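Cytosolic phospholipase A2 delta (Homo sapiens, PDB 5IZ5) hydrolyses glycerophospholipids at the sn-2 position in a calcium-dependent manner, releasing a fatty acid, with a preference for linoleic acid. Local coordinates at residues 289-294 with 489-494; 373-378 with 450-455; 495-500 with 623-628; 504-509 with 604-609. The protein carries 3 engineered substitutions. One frame throughout, in Å; residues are numbered along the deposited sequence.

Contact 1 (289-294 with 489-494)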
loop_
_atom_site.group_PDB
_atom_site.type_symbol
_atom_site.label_atom_id
_atom_site.label_comp_id
_atom_site.label_asym_id
_atom_site.label_seq_id
_atom_site.Cartn_x
_atom_site.Cartn_y
_atom_site.Cartn_z
ATOM N N ASN B 289 3.148 5.671 -16.148
ATOM C CA ASN B 289 4.179 4.976 -16.866
ATOM C C ASN B 289 5.332 4.822 -15.926
ATOM O O ASN B 289 5.288 5.288 -14.787
ATOM C CB ASN B 289 4.508 5.703 -18.167
ATOM C CG ASN B 289 3.490 5.396 -19.261
ATOM O OD1 ASN B 289 3.457 4.291 -19.823
ATOM N ND2 ASN B 289 2.638 6.364 -19.551
ATOM N N LEU B 290 6.343 4.120 -16.392
ATOM C CA LEU B 290 7.460 3.773 -15.554
ATOM C C LEU B 290 8.249 5.038 -15.264
ATOM O O LEU B 290 8.265 5.956 -16.076
ATOM C CB LEU B 290 8.314 2.722 -16.247
ATOM C CG LEU B 290 7.580 1.433 -16.633
ATOM C CD1 LEU B 290 8.543 0.465 -17.296
ATOM C CD2 LEU B 290 6.905 0.775 -15.433
ATOM N N CYS B 291 8.862 5.098 -14.088
ATOM C CA CYS B 291 9.622 6.272 -13.699
ATOM C C CYS B 291 10.969 6.276 -14.410
ATOM O O CYS B 291 11.434 5.233 -14.893
ATOM C CB CYS B 291 9.828 6.318 -12.185
ATOM S SG CYS B 291 10.916 5.032 -11.549
ATOM N N ALA B 292 11.589 7.452 -14.453
ATOM C CA ALA B 292 12.855 7.645 -15.162
ATOM C C ALA B 292 13.902 6.621 -14.740
ATOM O O ALA B 292 14.576 6.040 -15.584
ATOM C CB ALA B 292 13.377 9.056 -14.935
ATOM N N GLU B 293 14.019 6.394 -13.435
ATOM C CA GLU B 293 15.000 5.446 -12.908
ATOM C C GLU B 293 14.768 4.013 -13.401
ATOM O O GLU B 293 15.725 3.302 -13.699
ATOM C CB GLU B 293 15.013 5.473 -11.381
ATOM C CG GLU B 293 15.580 6.759 -10.770
ATOM C CD GLU B 293 17.095 6.745 -10.603
ATOM O OE1 GLU B 293 17.763 5.705 -10.819
ATOM O OE2 GLU B 293 17.628 7.809 -10.234
ATOM N N GLU B 294 13.507 3.592 -13.497
ATOM C CA GLU B 294 13.210 2.243 -13.993
ATOM C C GLU B 294 13.504 2.145 -15.492
ATOM O O GLU B 294 14.044 1.146 -15.947
ATOM C CB GLU B 294 11.762 1.820 -13.703
ATOM C CG GLU B 294 11.439 0.418 -14.225
ATOM C CD GLU B 294 10.157 -0.191 -13.665
ATOM O OE1 GLU B 294 9.641 0.292 -12.632
ATOM O OE2 GLU B 294 9.668 -1.177 -14.266
ATOM N N PRO B 489 13.119 -0.691 -5.312
ATOM C CA PRO B 489 14.187 0.205 -4.865
ATOM C C PRO B 489 14.076 1.632 -5.407
ATOM O O PRO B 489 14.661 2.542 -4.822
ATOM C CB PRO B 489 15.459 -0.468 -5.397
ATOM C CG PRO B 489 15.081 -1.899 -5.587
ATOM C CD PRO B 489 13.660 -1.843 -6.053
ATOM N N TYR B 490 13.338 1.820 -6.497
ATOM C CA TYR B 490 13.125 3.141 -7.081
ATOM C C TYR B 490 11.857 3.841 -6.599
ATOM O O TYR B 490 11.867 5.058 -6.412
ATOM C CB TYR B 490 13.103 3.063 -8.616
ATOM C CG TYR B 490 14.387 2.543 -9.223
ATOM C CD1 TYR B 490 15.622 3.062 -8.843
ATOM C CD2 TYR B 490 14.367 1.543 -10.191
ATOM C CE1 TYR B 490 16.795 2.595 -9.400
ATOM C CE2 TYR B 490 15.541 1.061 -10.747
ATOM C CZ TYR B 490 16.750 1.592 -10.350
ATOM O OH TYR B 490 17.917 1.130 -10.897
ATOM N N GLU B 491 10.763 3.106 -6.420
ATOM C CA GLU B 491 9.539 3.745 -5.959
ATOM C C GLU B 491 8.507 2.803 -5.345
ATOM O O GLU B 491 8.483 1.597 -5.622
ATOM C CB GLU B 491 8.896 4.577 -7.078
ATOM C CG GLU B 491 8.665 3.847 -8.382
ATOM C CD GLU B 491 7.905 4.673 -9.411
ATOM O OE1 GLU B 491 7.889 5.917 -9.314
ATOM O OE2 GLU B 491 7.323 4.069 -10.331
ATOM N N VAL B 492 7.672 3.402 -4.499
ATOM C CA VAL B 492 6.622 2.725 -3.764
ATOM C C VAL B 492 5.332 3.474 -4.054
ATOM O O VAL B 492 5.284 4.702 -3.936
ATOM C CB VAL B 492 6.898 2.769 -2.249
ATOM C CG1 VAL B 492 5.763 2.116 -1.480
ATOM C CG2 VAL B 492 8.225 2.092 -1.917
ATOM N N GLY B 493 4.290 2.754 -4.450
ATOM C CA GLY B 493 3.039 3.412 -4.783
ATOM C C GLY B 493 1.887 2.545 -5.225
ATOM O O GLY B 493 1.980 1.319 -5.272
ATOM N N PHE B 494 0.793 3.229 -5.545
ATOM C CA PHE B 494 -0.467 2.612 -5.884
ATOM C C PHE B 494 -0.579 2.474 -7.381
ATOM O O PHE B 494 -0.549 3.477 -8.093
ATOM C CB PHE B 494 -1.635 3.495 -5.410
ATOM C CG PHE B 494 -1.853 3.486 -3.936
ATOM C CD1 PHE B 494 -2.895 2.749 -3.394
ATOM C CD2 PHE B 494 -1.055 4.253 -3.085
ATOM C CE1 PHE B 494 -3.119 2.751 -2.035
ATOM C CE2 PHE B 494 -1.276 4.254 -1.721
ATOM C CZ PHE B 494 -2.312 3.498 -1.198
HETATM O O HOH W 1 8.490 2.771 -12.488
#

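Contact 2 (373-378 with 450-455)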
loop_
_atom_site.group_PDB
_atom_site.type_symbol
_atom_site.label_atom_id
_atom_site.label_comp_id
_atom_site.label_asym_id
_atom_site.label_seq_id
_atom_site.Cartn_x
_atom_site.Cartn_y
_atom_site.Cartn_z
ATOM N N HIS B 373 17.163 -10.498 1.497
ATOM C CA HIS B 373 18.503 -10.941 1.850
ATOM C C HIS B 373 19.470 -10.805 0.668
ATOM O O HIS B 373 20.571 -10.270 0.812
ATOM C CB HIS B 373 18.495 -12.387 2.334
ATOM C CG HIS B 373 19.858 -12.899 2.686
ATOM N ND1 HIS B 373 20.354 -14.093 2.211
ATOM C CD2 HIS B 373 20.840 -12.358 3.444
ATOM C CE1 HIS B 373 21.578 -14.274 2.676
ATOM N NE2 HIS B 373 21.896 -13.236 3.428
ATOM N N LEU B 374 19.054 -11.290 -0.494
ATOM C CA LEU B 374 19.920 -11.280 -1.669
ATOM C C LEU B 374 20.250 -9.871 -2.136
ATOM O O LEU B 374 21.415 -9.564 -2.402
ATOM C CB LEU B 374 19.290 -12.063 -2.819
ATOM C CG LEU B 374 19.223 -13.580 -2.612
ATOM C CD1 LEU B 374 18.441 -14.217 -3.748
ATOM C CD2 LEU B 374 20.612 -14.199 -2.500
ATOM N N TYR B 375 19.233 -9.016 -2.221
ATOM C CA TYR B 375 19.436 -7.652 -2.699
ATOM C C TYR B 375 20.201 -6.746 -1.711
ATOM O O TYR B 375 20.527 -5.613 -2.048
ATOM C CB TYR B 375 18.111 -7.024 -3.134
ATOM C CG TYR B 375 17.676 -7.469 -4.511
ATOM C CD1 TYR B 375 17.965 -6.702 -5.630
ATOM C CD2 TYR B 375 16.998 -8.669 -4.699
ATOM C CE1 TYR B 375 17.571 -7.103 -6.892
ATOM C CE2 TYR B 375 16.602 -9.081 -5.962
ATOM C CZ TYR B 375 16.891 -8.297 -7.053
ATOM O OH TYR B 375 16.502 -8.706 -8.303
ATOM N N GLY B 376 20.494 -7.245 -0.514
ATOM C CA GLY B 376 21.481 -6.622 0.360
ATOM C C GLY B 376 22.908 -6.694 -0.181
ATOM O O GLY B 376 23.744 -5.862 0.167
ATOM N N ASP B 377 23.183 -7.695 -1.020
ATOM C CA ASP B 377 24.448 -7.804 -1.752
ATOM C C ASP B 377 24.246 -7.267 -3.171
ATOM O O ASP B 377 23.522 -7.877 -3.959
ATOM C CB ASP B 377 24.898 -9.273 -1.794
ATOM C CG ASP B 377 26.139 -9.500 -2.659
ATOM O OD1 ASP B 377 26.741 -8.531 -3.159
ATOM O OD2 ASP B 377 26.506 -10.671 -2.858
ATOM N N PRO B 378 24.896 -6.134 -3.514
ATOM C CA PRO B 378 24.728 -5.533 -4.851
ATOM C C PRO B 378 25.153 -6.422 -6.034
ATOM O O PRO B 378 24.829 -6.114 -7.182
ATOM C CB PRO B 378 25.629 -4.288 -4.806
ATOM C CG PRO B 378 25.950 -4.059 -3.376
ATOM C CD PRO B 378 25.851 -5.378 -2.682
ATOM N N SER B 450 15.939 1.317 -0.050
ATOM C CA SER B 450 16.610 2.292 -0.911
ATOM C C SER B 450 18.038 1.865 -1.261
ATOM O O SER B 450 18.519 2.167 -2.343
ATOM C CB SER B 450 16.635 3.671 -0.248
ATOM O OG SER B 450 17.374 3.650 0.955
ATOM N N GLY B 451 18.697 1.168 -0.340
ATOM C CA GLY B 451 20.041 0.636 -0.559
ATOM C C GLY B 451 20.131 -0.421 -1.645
ATOM O O GLY B 451 21.221 -0.699 -2.158
ATOM N N GLN B 452 18.984 -0.997 -2.015
ATOM C CA GLN B 452 18.919 -1.982 -3.092
ATOM C C GLN B 452 19.137 -1.379 -4.484
ATOM O O GLN B 452 19.382 -2.111 -5.437
ATOM C CB GLN B 452 17.582 -2.733 -3.057
ATOM C CG GLN B 452 17.365 -3.526 -1.776
ATOM C CD GLN B 452 16.137 -4.416 -1.819
ATOM O OE1 GLN B 452 15.462 -4.538 -2.843
ATOM N NE2 GLN B 452 15.840 -5.048 -0.697
ATOM N N ARG B 453 19.047 -0.055 -4.605
ATOM C CA ARG B 453 19.391 0.618 -5.861
ATOM C C ARG B 453 20.823 0.315 -6.315
ATOM O O ARG B 453 21.092 0.275 -7.514
ATOM C CB ARG B 453 19.177 2.130 -5.747
ATOM C CG ARG B 453 17.704 2.516 -5.714
ATOM C CD ARG B 453 17.477 3.991 -5.986
ATOM N NE ARG B 453 17.964 4.835 -4.897
ATOM C CZ ARG B 453 17.226 5.308 -3.890
ATOM N NH1 ARG B 453 15.929 5.022 -3.784
ATOM N NH2 ARG B 453 17.804 6.076 -2.969
ATOM N N ALA B 454 21.729 0.086 -5.365
ATOM C CA ALA B 454 23.109 -0.269 -5.690
ATOM C C ALA B 454 23.182 -1.589 -6.460
ATOM O O ALA B 454 24.028 -1.747 -7.335
ATOM C CB ALA B 454 23.960 -0.335 -4.429
ATOM N N ALA B 455 22.278 -2.517 -6.154
ATOM C CA ALA B 455 22.188 -3.796 -6.872
ATOM C C ALA B 455 21.711 -3.663 -8.318
ATOM O O ALA B 455 21.743 -4.636 -9.074
ATOM C CB ALA B 455 21.271 -4.746 -6.123
#

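Contact 3 (495-500 with 623-628)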
loop_
_atom_site.group_PDB
_atom_site.type_symbol
_atom_site.label_atom_id
_atom_site.label_comp_id
_atom_site.label_asym_id
_atom_site.label_seq_id
_atom_site.Cartn_x
_atom_site.Cartn_y
_atom_site.Cartn_z
ATOM N N LEU B 495 -0.757 1.241 -7.848
ATOM C CA LEU B 495 -1.009 0.988 -9.265
ATOM C C LEU B 495 -2.317 1.671 -9.733
ATOM O O LEU B 495 -2.366 2.283 -10.789
ATOM C CB LEU B 495 -1.043 -0.525 -9.535
ATOM C CG LEU B 495 0.249 -1.313 -9.252
ATOM C CD1 LEU B 495 0.026 -2.816 -9.409
ATOM C CD2 LEU B 495 1.396 -0.850 -10.138
ATOM N N LYS B 496 -3.361 1.606 -8.916
ATOM C CA LYS B 496 -4.659 2.203 -9.262
ATOM C C LYS B 496 -4.621 3.738 -9.456
ATOM O O LYS B 496 -5.284 4.275 -10.351
ATOM C CB LYS B 496 -5.687 1.852 -8.176
ATOM C CG LYS B 496 -7.136 2.272 -8.438
ATOM C CD LYS B 496 -7.872 2.604 -7.132
ATOM C CE LYS B 496 -8.379 1.385 -6.404
ATOM N NZ LYS B 496 -9.408 1.781 -5.408
ATOM N N TYR B 497 -3.850 4.441 -8.631
ATOM C CA TYR B 497 -3.863 5.917 -8.633
ATOM C C TYR B 497 -2.689 6.544 -9.402
ATOM O O TYR B 497 -2.639 7.774 -9.589
ATOM C CB TYR B 497 -3.863 6.457 -7.202
ATOM C CG TYR B 497 -5.022 6.017 -6.335
ATOM C CD1 TYR B 497 -6.304 6.495 -6.553
ATOM C CD2 TYR B 497 -4.824 5.153 -5.275
ATOM C CE1 TYR B 497 -7.365 6.093 -5.750
ATOM C CE2 TYR B 497 -5.865 4.752 -4.463
ATOM C CZ TYR B 497 -7.137 5.226 -4.704
ATOM O OH TYR B 497 -8.178 4.830 -3.901
ATOM N N GLY B 498 -1.744 5.710 -9.836
ATOM C CA GLY B 498 -0.576 6.195 -10.557
ATOM C C GLY B 498 0.228 7.201 -9.751
ATOM O O GLY B 498 0.610 8.252 -10.257
ATOM N N ALA B 499 0.497 6.860 -8.499
ATOM C CA ALA B 499 1.094 7.798 -7.556
ATOM C C ALA B 499 2.119 7.080 -6.703
ATOM O O ALA B 499 1.807 6.083 -6.059
ATOM C CB ALA B 499 0.011 8.426 -6.691
ATOM N N PHE B 500 3.343 7.593 -6.706
ATOM C CA PHE B 500 4.476 6.890 -6.139
ATOM C C PHE B 500 5.418 7.840 -5.401
ATOM O O PHE B 500 5.501 9.028 -5.712
ATOM C CB PHE B 500 5.242 6.170 -7.262
ATOM C CG PHE B 500 4.519 4.977 -7.842
ATOM C CD1 PHE B 500 4.870 3.685 -7.469
ATOM C CD2 PHE B 500 3.510 5.145 -8.778
ATOM C CE1 PHE B 500 4.202 2.584 -7.994
ATOM C CE2 PHE B 500 2.833 4.051 -9.309
ATOM C CZ PHE B 500 3.182 2.767 -8.915
ATOM N N LYS B 623 -8.141 4.515 -18.223
ATOM C CA LYS B 623 -7.884 3.109 -18.519
ATOM C C LYS B 623 -7.285 2.363 -17.340
ATOM O O LYS B 623 -7.694 1.252 -17.016
ATOM C CB LYS B 623 -6.927 2.980 -19.697
ATOM C CG LYS B 623 -7.540 3.339 -21.037
ATOM C CD LYS B 623 -6.489 3.366 -22.140
ATOM C CE LYS B 623 -7.122 3.510 -23.515
ATOM N NZ LYS B 623 -6.100 3.741 -24.576
ATOM N N ASP B 624 -6.286 2.970 -16.719
ATOM C CA ASP B 624 -5.571 2.311 -15.631
ATOM C C ASP B 624 -6.316 2.289 -14.305
ATOM O O ASP B 624 -6.215 1.312 -13.575
ATOM C CB ASP B 624 -4.197 2.931 -15.450
ATOM C CG ASP B 624 -3.374 2.877 -16.716
ATOM O OD1 ASP B 624 -3.358 1.812 -17.366
ATOM O OD2 ASP B 624 -2.755 3.899 -17.069
ATOM N N PHE B 625 -7.076 3.334 -13.991
ATOM C CA PHE B 625 -7.874 3.332 -12.768
ATOM C C PHE B 625 -8.977 2.284 -12.926
ATOM O O PHE B 625 -9.241 1.489 -12.021
ATOM C CB PHE B 625 -8.508 4.701 -12.512
ATOM C CG PHE B 625 -9.420 4.718 -11.325
ATOM C CD1 PHE B 625 -8.909 4.920 -10.057
ATOM C CD2 PHE B 625 -10.787 4.497 -11.470
ATOM C CE1 PHE B 625 -9.738 4.917 -8.951
ATOM C CE2 PHE B 625 -11.619 4.496 -10.370
ATOM C CZ PHE B 625 -11.094 4.700 -9.106
ATOM N N SER B 626 -9.614 2.308 -14.094
ATOM C CA SER B 626 -10.684 1.345 -14.421
ATOM C C SER B 626 -10.199 -0.098 -14.334
ATOM O O SER B 626 -10.927 -0.967 -13.869
ATOM C CB SER B 626 -11.276 1.626 -15.808
ATOM O OG SER B 626 -12.198 2.699 -15.768
ATOM N N THR B 627 -8.954 -0.340 -14.729
ATOM C CA THR B 627 -8.366 -1.678 -14.645
ATOM C C THR B 627 -8.373 -2.176 -13.212
ATOM O O THR B 627 -8.736 -3.317 -12.955
ATOM C CB THR B 627 -6.913 -1.678 -15.127
ATOM O OG1 THR B 627 -6.861 -1.265 -16.496
ATOM C CG2 THR B 627 -6.284 -3.052 -14.995
ATOM N N TRP B 628 -7.963 -1.316 -12.287
ATOM C CA TRP B 628 -7.812 -1.699 -10.881
ATOM C C TRP B 628 -9.034 -1.392 -10.016
ATOM O O TRP B 628 -9.063 -1.768 -8.851
ATOM C CB TRP B 628 -6.553 -1.050 -10.304
ATOM C CG TRP B 628 -5.339 -1.492 -11.055
ATOM C CD1 TRP B 628 -4.583 -0.745 -11.913
ATOM C CD2 TRP B 628 -4.772 -2.805 -11.057
ATOM N NE1 TRP B 628 -3.564 -1.508 -12.431
ATOM C CE2 TRP B 628 -3.659 -2.777 -11.922
ATOM C CE3 TRP B 628 -5.091 -4.003 -10.404
ATOM C CZ2 TRP B 628 -2.862 -3.899 -12.154
ATOM C CZ3 TRP B 628 -4.296 -5.121 -10.634
ATOM C CH2 TRP B 628 -3.194 -5.059 -11.501
#

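Contact 4 (504-509 with 604-609)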
loop_
_atom_site.group_PDB
_atom_site.type_symbol
_atom_site.label_atom_id
_atom_site.label_comp_id
_atom_site.label_asym_id
_atom_site.label_seq_id
_atom_site.Cartn_x
_atom_site.Cartn_y
_atom_site.Cartn_z
ATOM N N GLU B 504 12.672 5.687 0.290
ATOM C CA GLU B 504 13.204 6.415 1.448
ATOM C C GLU B 504 12.168 7.356 2.062
ATOM O O GLU B 504 12.253 7.668 3.238
ATOM C CB GLU B 504 14.517 7.161 1.122
ATOM C CG GLU B 504 14.460 8.136 -0.041
ATOM C CD GLU B 504 14.903 7.502 -1.345
ATOM O OE1 GLU B 504 14.379 6.425 -1.740
ATOM O OE2 GLU B 504 15.788 8.104 -1.975
ATOM N N LEU B 505 11.168 7.763 1.290
ATOM C CA LEU B 505 10.107 8.624 1.800
ATOM C C LEU B 505 8.826 7.891 2.225
ATOM O O LEU B 505 7.913 8.516 2.763
ATOM C CB LEU B 505 9.771 9.692 0.756
ATOM C CG LEU B 505 10.894 10.680 0.423
ATOM C CD1 LEU B 505 10.363 11.746 -0.517
ATOM C CD2 LEU B 505 11.475 11.329 1.676
ATOM N N PHE B 506 8.750 6.581 1.993
ATOM C CA PHE B 506 7.580 5.808 2.405
ATOM C C PHE B 506 7.532 5.713 3.923
ATOM O O PHE B 506 8.479 5.241 4.556
ATOM C CB PHE B 506 7.575 4.398 1.810
ATOM C CG PHE B 506 6.517 3.524 2.398
ATOM C CD1 PHE B 506 5.195 3.664 2.006
ATOM C CD2 PHE B 506 6.833 2.601 3.381
ATOM C CE1 PHE B 506 4.204 2.882 2.565
ATOM C CE2 PHE B 506 5.851 1.815 3.942
ATOM C CZ PHE B 506 4.539 1.957 3.536
ATOM N N GLY B 507 6.415 6.149 4.492
ATOM C CA GLY B 507 6.280 6.262 5.936
ATOM C C GLY B 507 6.396 7.696 6.430
ATOM O O GLY B 507 6.161 7.962 7.608
ATOM N N SER B 508 6.764 8.620 5.543
ATOM C CA SER B 508 6.799 10.041 5.895
ATOM C C SER B 508 5.413 10.631 5.752
ATOM O O SER B 508 4.521 10.007 5.181
ATOM C CB SER B 508 7.808 10.809 5.029
ATOM O OG SER B 508 9.137 10.441 5.360
ATOM N N GLU B 509 5.236 11.837 6.274
ATOM C CA GLU B 509 3.938 12.501 6.261
ATOM C C GLU B 509 3.860 13.481 5.102
ATOM O O GLU B 509 4.801 14.229 4.844
ATOM C CB GLU B 509 3.697 13.215 7.594
ATOM C CG GLU B 509 3.502 12.243 8.749
ATOM C CD GLU B 509 3.528 12.901 10.116
ATOM O OE1 GLU B 509 3.577 14.148 10.196
ATOM O OE2 GLU B 509 3.512 12.151 11.116
ATOM N N GLN B 604 0.357 -2.400 10.354
ATOM C CA GLN B 604 1.035 -1.107 10.457
ATOM C C GLN B 604 0.054 0.023 10.117
ATOM O O GLN B 604 -0.836 -0.139 9.278
ATOM C CB GLN B 604 2.272 -1.076 9.537
ATOM C CG GLN B 604 3.231 0.067 9.769
ATOM C CD GLN B 604 4.008 -0.119 11.046
ATOM O OE1 GLN B 604 3.497 0.161 12.131
ATOM N NE2 GLN B 604 5.243 -0.605 10.933
ATOM N N ARG B 605 0.185 1.150 10.803
ATOM C CA ARG B 605 -0.630 2.324 10.489
ATOM C C ARG B 605 0.188 3.400 9.770
ATOM O O ARG B 605 0.450 4.485 10.291
ATOM C CB ARG B 605 -1.315 2.849 11.752
ATOM C CG ARG B 605 -2.462 1.943 12.163
ATOM C CD ARG B 605 -3.059 2.320 13.501
ATOM N NE ARG B 605 -4.260 1.535 13.795
ATOM C CZ ARG B 605 -5.105 1.796 14.791
ATOM N NH1 ARG B 605 -4.889 2.821 15.610
ATOM N NH2 ARG B 605 -6.171 1.023 14.976
ATOM N N SER B 606 0.545 3.088 8.536
ATOM C CA SER B 606 1.479 3.907 7.782
ATOM C C SER B 606 0.839 5.212 7.338
ATOM O O SER B 606 -0.283 5.211 6.846
ATOM C CB SER B 606 1.981 3.153 6.563
ATOM O OG SER B 606 2.745 2.033 6.968
ATOM N N PRO B 607 1.551 6.333 7.524
ATOM C CA PRO B 607 1.057 7.590 6.979
ATOM C C PRO B 607 0.827 7.487 5.479
ATOM O O PRO B 607 1.640 6.891 4.773
ATOM C CB PRO B 607 2.194 8.570 7.287
ATOM C CG PRO B 607 2.842 8.010 8.507
ATOM C CD PRO B 607 2.785 6.521 8.308
ATOM N N ASN B 608 -0.282 8.045 5.015
ATOM C CA ASN B 608 -0.650 7.962 3.617
ATOM C C ASN B 608 0.003 9.070 2.791
ATOM O O ASN B 608 -0.355 10.237 2.920
ATOM C CB ASN B 608 -2.167 8.054 3.488
ATOM C CG ASN B 608 -2.637 7.948 2.053
ATOM O OD1 ASN B 608 -1.874 7.576 1.155
ATOM N ND2 ASN B 608 -3.906 8.229 1.835
ATOM N N PHE B 609 0.942 8.696 1.926
ATOM C CA PHE B 609 1.606 9.671 1.055
ATOM C C PHE B 609 0.666 10.349 0.047
ATOM O O PHE B 609 1.013 11.372 -0.530
ATOM C CB PHE B 609 2.850 9.071 0.359
ATOM C CG PHE B 609 2.599 7.792 -0.399
ATOM C CD1 PHE B 609 2.168 7.817 -1.715
ATOM C CD2 PHE B 609 2.850 6.562 0.193
ATOM C CE1 PHE B 609 1.961 6.634 -2.416
ATOM C CE2 PHE B 609 2.634 5.382 -0.501
ATOM C CZ PHE B 609 2.192 5.421 -1.804
HETATM O O HOH W 2 4.202 7.595 3.730
#

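Contact 1 (289-294 with 489-494)
Tyr-490 lays its ring along the first turn of helix 292-313, with CB of Glu-293 over one ring face. That methylene lies 3.8 Å from the ring centroid and only 22° off the ring normal, a CH-pi contact displaced toward the CD1 rim. The Glu-293 chain bends at its second torsion (chi2 -87°), which brings the carboxylate to the same side of the ring, beside its rim, OE1 coming within 3.6 Å of Tyr-490 CE1. On the side of CD2 the ring meets the backbone of Glu-294, and its hydroxyl makes a weak hydrogen bond with NH2 of Arg-300, about two turns further along the helix. Nearer the main chain, Tyr-490 CB touches Cys-291 SG at 4.2 Å.

Glu-491 comes next and passes alongside Cys-291. Its CG stands between the backbone N and the carbonyl carbon (chi1 53°), and from there the extended chain carries the carboxylate to Cys-291 CB, 3.5 Å from OE1. The other oxygen, OE2, accepts from a water at 2.8 Å and also forms a salt bridge with Arg-665. The same water accepts from Cys-291 N and donates to Glu-294 OE1 as well, thereby bridging two acids whose like charges Arg-665 and, on Glu-294, Arg-668 probably offset. Strand 492-494 then carries the chain away into the mixed sheet. Cys-291 itself holds the N-cap position: its SG accepts from Glu-294 N at 3.5 Å. The whole is a capped helix start, docked by an aromatic ring and a water-linked acid onto the chain entering a strand of the PLA2c domain.

Contact 2 (373-378 with 450-455)
Tyr-375 and Gln-452 meet with their side chains crossing at about a right angle, the amide of the glutamine lying against the base of the tyrosine. CB of Tyr-375 sits 3.5 Å from Gln-452 CD, and the ring and amide planes are 26° apart. Both residues have CG beside the backbone N (chi1 -62° in the glutamine). From there Gln-452 runs on extended, which carries its amide past Tyr-375 CB, while CG of the glutamine stays 3.8 Å from the tyrosine carbonyl O. The polar ends are held by other parts of the domain: Gln-452 OE1 bonds to the hydroxyl of Tyr-466, and Tyr-375 OH to the carbonyl of Pro-462.

Ala-455 adds a second point of contact, its methyl 3.9 Å from Tyr-375 CD1 and also against CA of Pro-378. The backbones come close here, and CA of Ala-455 makes a CA-H...O contact of 3.5 Å with Pro-378 O, with an angle of 152° at the hydrogen. Pro-378 CB lies 3.9 Å from Ala-454 O, the Ala-454 methyl slightly farther off. Gln-460 NE2 bonds to the carbonyls of both Pro-378 and Ala-454, clasping the two segments from outside. Although away from the annotated sites, the contact fastens the C-terminal part of helix 367-375, which begins just after the nucleophile Ser-365, and the chain that follows to 3-10 residues 450-453 and the alanines after them, ahead of strand 463-471 of the mixed sheet.

Contact 3 (495-500 with 623-628)
A G1 beta bulge, formed by Gly-498 and Ala-499 opposite Phe-494, lies in the connection between strands 492-494 and 499-501, and the residues leading into it pack on helix 623-628. Lys-496 carries much of the contact. Its CG leaves trans to the backbone N (chi1 -174°), and the aliphatic chain then runs alongside Phe-625 in the same direction, CD reaching 3.5 Å from Phe-625 CE1. Bends at chi2 and chi3 steer the ammonium onward to salt bridges with Glu-483 and Asp-634. CB of the lysine meets CB of Trp-628 at 3.7 Å. Tyr-497 also points the same way as Phe-625 and touches its edge, CE1 to CE1 at 4.2 Å. Residues 495-498 connect the two antiparallel strands of a beta hairpin in the mixed sheet, with helix 623-628 packed against the residues before the bulge. At the other end of the contact, Leu-495 places CB over one face of the Trp-628 indole, 4.2 Å from the centroid of the five-membered ring and 19° off its normal. The methyl of Thr-627 covers the opposite face, while Leu-495 CD1 reaches CZ2 of the indole at 4.1 Å.

Contact 4 (504-509 with 604-609)
Pro-607 presses its ring against the backbone of Gly-507 and Ser-508, and this is the heart of the contact. Its CG lies 3.4 Å from Gly-507 O and its CB 3.5 Å from Ser-508 O, so two carbonyl oxygens rest on the aliphatic ring. CG of Glu-509 adds a looser touch at Pro-607 CB. Beside the proline, the ring of Phe-506 is met in its plane by CE2 of Phe-609, 4.0 Å from Phe-506 CD1. At the far end of that ring, Phe-506 CZ approaches Ser-606 OG at 3.9 Å.

Water 2 ties the two backbones together. It accepts from Gly-507 N at 2.8 Å and donates to Ser-508 O and to Pro-607 O, the latter at 2.9 Å, and it lies in the plane of the Phe-609 ring, at its edge.

Further out, the first shell is set by a type II turn from Leu-505 to Ser-508, closed by the bond from Ser-508 N to Leu-505 O. Gly-507 occupies its third position with a positive phi of 103°, a conformation easily taken by a residue without a side chain. Phe-506 holds CG trans to its own N (chi1 170°), which extends the ring toward Ser-606 and Phe-609; Phe-487 meets that ring edge-to-face. The hydroxyl of Ser-508 bonds to Ile-519 N, and Glu-509 pairs with Arg-517.

Cohesion across the segments therefore comes from van der Waals contact, much of it between proline carbons and carbonyl oxygens, and from one water with three backbone partners, which supplies the polar link between the turn and residues 606-609.

In the fold
All four contacts lie within the PLA2c range. From the N terminus, contact 1 closes the longest loop, joining the start of helix 292-313 to the approach to strand 492-494; contact 2 is nested inside it, between the end of helix 367-375 and the loop before strand 463-471. Contact 3 opens directly after contact 1 and closes on helix 623-628, with contact 4 nested inside. Strands 492-494 and 499-501, neighbours in the mixed sheet, couple contacts 1 and 3. Arg-453 links contact 2 to contact 4 through a salt bridge with Glu-504, while Phe-609 packs against residues of contacts 1 and 3.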